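Local coordinates for F5/8 type C domain protein (Clostridium perfringens, PDB 7JRM) that probably binds mucin-type glycans through its carbohydrate-binding module, as part of a larger O-glycopeptidase, ZmpB, at residues E377-A382 against V455-F460. Sequence-based numbering, arbitrary orientation.
Sequences EQFIAA and VMFYLF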
loop_
_atom_site.group_PDB
_atom_site.type_symbol
_atom_site.label_atom_id
_atom_site.label_comp_id
_atom_site.label_asym_id
_atom_site.label_seq_id
_atom_site.Cartn_x
_atom_site.Cartn_y
_atom_site.Cartn_z
ATOM N N GLU A 377 -13.536 42.399 -11.883
ATOM C CA GLU A 377 -13.568 43.857 -11.999
ATOM C C GLU A 377 -12.552 44.516 -11.061
ATOM O O GLU A 377 -12.887 45.348 -10.215
ATOM C CB GLU A 377 -14.981 44.393 -11.752
ATOM C CG GLU A 377 -15.959 44.077 -12.870
ATOM C CD GLU A 377 -17.347 44.626 -12.610
ATOM O OE1 GLU A 377 -17.456 45.694 -11.970
ATOM O OE2 GLU A 377 -18.330 43.990 -13.044
ATOM N N GLN A 378 -11.293 44.129 -11.235
ATOM C CA GLN A 378 -10.203 44.779 -10.529
ATOM C C GLN A 378 -9.832 46.087 -11.221
ATOM O O GLN A 378 -10.189 46.337 -12.375
ATOM C CB GLN A 378 -8.980 43.863 -10.460
ATOM C CG GLN A 378 -9.280 42.454 -9.978
ATOM C CD GLN A 378 -9.532 42.392 -8.486
ATOM O OE1 GLN A 378 -8.678 42.774 -7.686
ATOM N NE2 GLN A 378 -10.708 41.909 -8.103
ATOM N N PHE A 379 -9.108 46.935 -10.494
ATOM C CA PHE A 379 -8.545 48.155 -11.063
ATOM C C PHE A 379 -7.182 48.386 -10.429
ATOM O O PHE A 379 -7.094 48.662 -9.229
ATOM C CB PHE A 379 -9.453 49.363 -10.843
ATOM C CG PHE A 379 -8.838 50.657 -11.287
ATOM C CD1 PHE A 379 -8.670 50.931 -12.634
ATOM C CD2 PHE A 379 -8.403 51.589 -10.359
ATOM C CE1 PHE A 379 -8.096 52.116 -13.048
ATOM C CE2 PHE A 379 -7.828 52.776 -10.767
ATOM C CZ PHE A 379 -7.673 53.039 -12.114
ATOM N N ILE A 380 -6.129 48.285 -11.230
ATOM C CA ILE A 380 -4.757 48.423 -10.758
ATOM C C ILE A 380 -4.190 49.687 -11.388
ATOM O O ILE A 380 -3.830 49.701 -12.571
ATOM C CB ILE A 380 -3.909 47.193 -11.097
ATOM C CG1 ILE A 380 -4.647 45.913 -10.697
ATOM C CG2 ILE A 380 -2.559 47.272 -10.402
ATOM C CD1 ILE A 380 -5.196 45.129 -11.872
ATOM N N ALA A 381 -4.113 50.758 -10.603
ATOM C CA ALA A 381 -3.486 52.000 -11.045
ATOM C C ALA A 381 -1.977 51.797 -11.057
ATOM O O ALA A 381 -1.316 51.889 -10.021
ATOM C CB ALA A 381 -3.885 53.155 -10.135
ATOM N N ALA A 382 -1.426 51.517 -12.235
ATOM C CA ALA A 382 -0.025 51.145 -12.374
ATOM C C ALA A 382 0.908 52.343 -12.513
ATOM O O ALA A 382 2.095 52.157 -12.798
ATOM C CB ALA A 382 0.149 50.206 -13.569
ATOM N N VAL A 455 -9.043 45.862 -14.909
ATOM C CA VAL A 455 -8.378 46.845 -15.757
ATOM C C VAL A 455 -7.089 47.285 -15.075
ATOM O O VAL A 455 -7.107 47.698 -13.912
ATOM C CB VAL A 455 -9.278 48.067 -16.030
ATOM C CG1 VAL A 455 -8.447 49.254 -16.503
ATOM C CG2 VAL A 455 -10.358 47.722 -17.040
ATOM N N MET A 456 -5.975 47.195 -15.798
ATOM C CA MET A 456 -4.699 47.742 -15.353
ATOM C C MET A 456 -4.450 49.036 -16.117
ATOM O O MET A 456 -4.334 49.021 -17.348
ATOM C CB MET A 456 -3.563 46.746 -15.582
ATOM C CG MET A 456 -2.227 47.187 -15.010
ATOM S SD MET A 456 -1.166 45.790 -14.596
ATOM C CE MET A 456 0.411 46.610 -14.393
ATOM N N PHE A 457 -4.369 50.149 -15.394
ATOM C CA PHE A 457 -4.358 51.474 -15.998
ATOM C C PHE A 457 -2.978 52.109 -15.886
ATOM O O PHE A 457 -2.365 52.093 -14.813
ATOM C CB PHE A 457 -5.404 52.379 -15.344
ATOM C CG PHE A 457 -5.472 53.753 -15.942
ATOM C CD1 PHE A 457 -6.069 53.957 -17.176
ATOM C CD2 PHE A 457 -4.939 54.843 -15.274
ATOM C CE1 PHE A 457 -6.133 55.222 -17.730
ATOM C CE2 PHE A 457 -4.999 56.110 -15.825
ATOM C CZ PHE A 457 -5.598 56.299 -17.053
ATOM N N TYR A 458 -2.503 52.665 -16.997
ATOM C CA TYR A 458 -1.302 53.483 -17.053
ATOM C C TYR A 458 -1.671 54.887 -17.518
ATOM O O TYR A 458 -2.790 55.144 -17.969
ATOM C CB TYR A 458 -0.260 52.889 -18.008
ATOM C CG TYR A 458 0.476 51.672 -17.499
ATOM C CD1 TYR A 458 1.587 51.800 -16.676
ATOM C CD2 TYR A 458 0.077 50.394 -17.866
ATOM C CE1 TYR A 458 2.273 50.689 -16.224
ATOM C CE2 TYR A 458 0.753 49.279 -17.416
ATOM C CZ TYR A 458 1.849 49.431 -16.595
ATOM O OH TYR A 458 2.526 48.321 -16.145
ATOM N N LEU A 459 -0.710 55.801 -17.412
ATOM C CA LEU A 459 -0.849 57.116 -18.017
ATOM C C LEU A 459 0.521 57.598 -18.466
ATOM O O LEU A 459 1.549 57.201 -17.909
ATOM C CB LEU A 459 -1.514 58.126 -17.062
ATOM C CG LEU A 459 -0.882 58.684 -15.775
ATOM C CD1 LEU A 459 0.280 59.654 -16.015
ATOM C CD2 LEU A 459 -1.959 59.356 -14.935
ATOM N N PHE A 460 0.525 58.450 -19.489
ATOM C CA PHE A 460 1.751 59.077 -19.957
ATOM C C PHE A 460 1.411 60.441 -20.537
ATOM O O PHE A 460 0.438 60.581 -21.283
ATOM C CB PHE A 460 2.481 58.206 -20.992
ATOM C CG PHE A 460 1.714 57.985 -22.267
ATOM C CD1 PHE A 460 1.936 58.788 -23.374
ATOM C CD2 PHE A 460 0.785 56.961 -22.364
ATOM C CE1 PHE A 460 1.239 58.583 -24.550
ATOM C CE2 PHE A 460 0.085 56.751 -23.538
ATOM C CZ PHE A 460 0.314 57.561 -24.632
#
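Ile-380 and Met-456 meet on the buried apolar face of the strand pair, with Ile-380 CB 4.3 Å from Met-456 CG. The extended chain of Met-456 brings its CE to 3.7 Å from Ala-382 CB. At the end of the pair, Ala-382 CB lies over one face of the Tyr-458 ring, 3.6 Å from its centroid and 20° off the normal, a CH-pi contact. The ring reaches this place because CG stands anti to the carbonyl carbon (chi1 -75°).

Phe-379, Val-455 and Phe-457 occupy the other, more exposed face. Phe-379 and Phe-457 run side by side and point the same way. Phe-379 CE1 touches Phe-457 CB at 3.5 Å. On the neighbouring strand 440-449, His-444 meets the Phe-457 ring edge-to-face.

Between the two faces run the backbone bonds of a parallel pair. Ile-380 straddles Met-456: its N gives to Val-455 O at 2.9 Å, and its O takes Phe-457 N at 2.9 Å. Val-455 N to Gln-378 O and Ala-382 N to Phe-457 O, each 2.8 Å, continue the pattern on either side. Val-455 O also takes a CA-H...O contact from Phe-379 CA. At the polar edge, Tyr-458 OH bonds to Asp-395 O, and the Gln-378 amide is held by Met-353 O and Val-358 N.

Strands 330-332, 350-352 and 372-384 run parallel, in a sequence that resembles leucine-rich repeats. Through the parallel pair 372-384 and 452-461 the sheet passes into antiparallel strands. Four backbone bonds carry it across this junction, and the buried apolar face backs them.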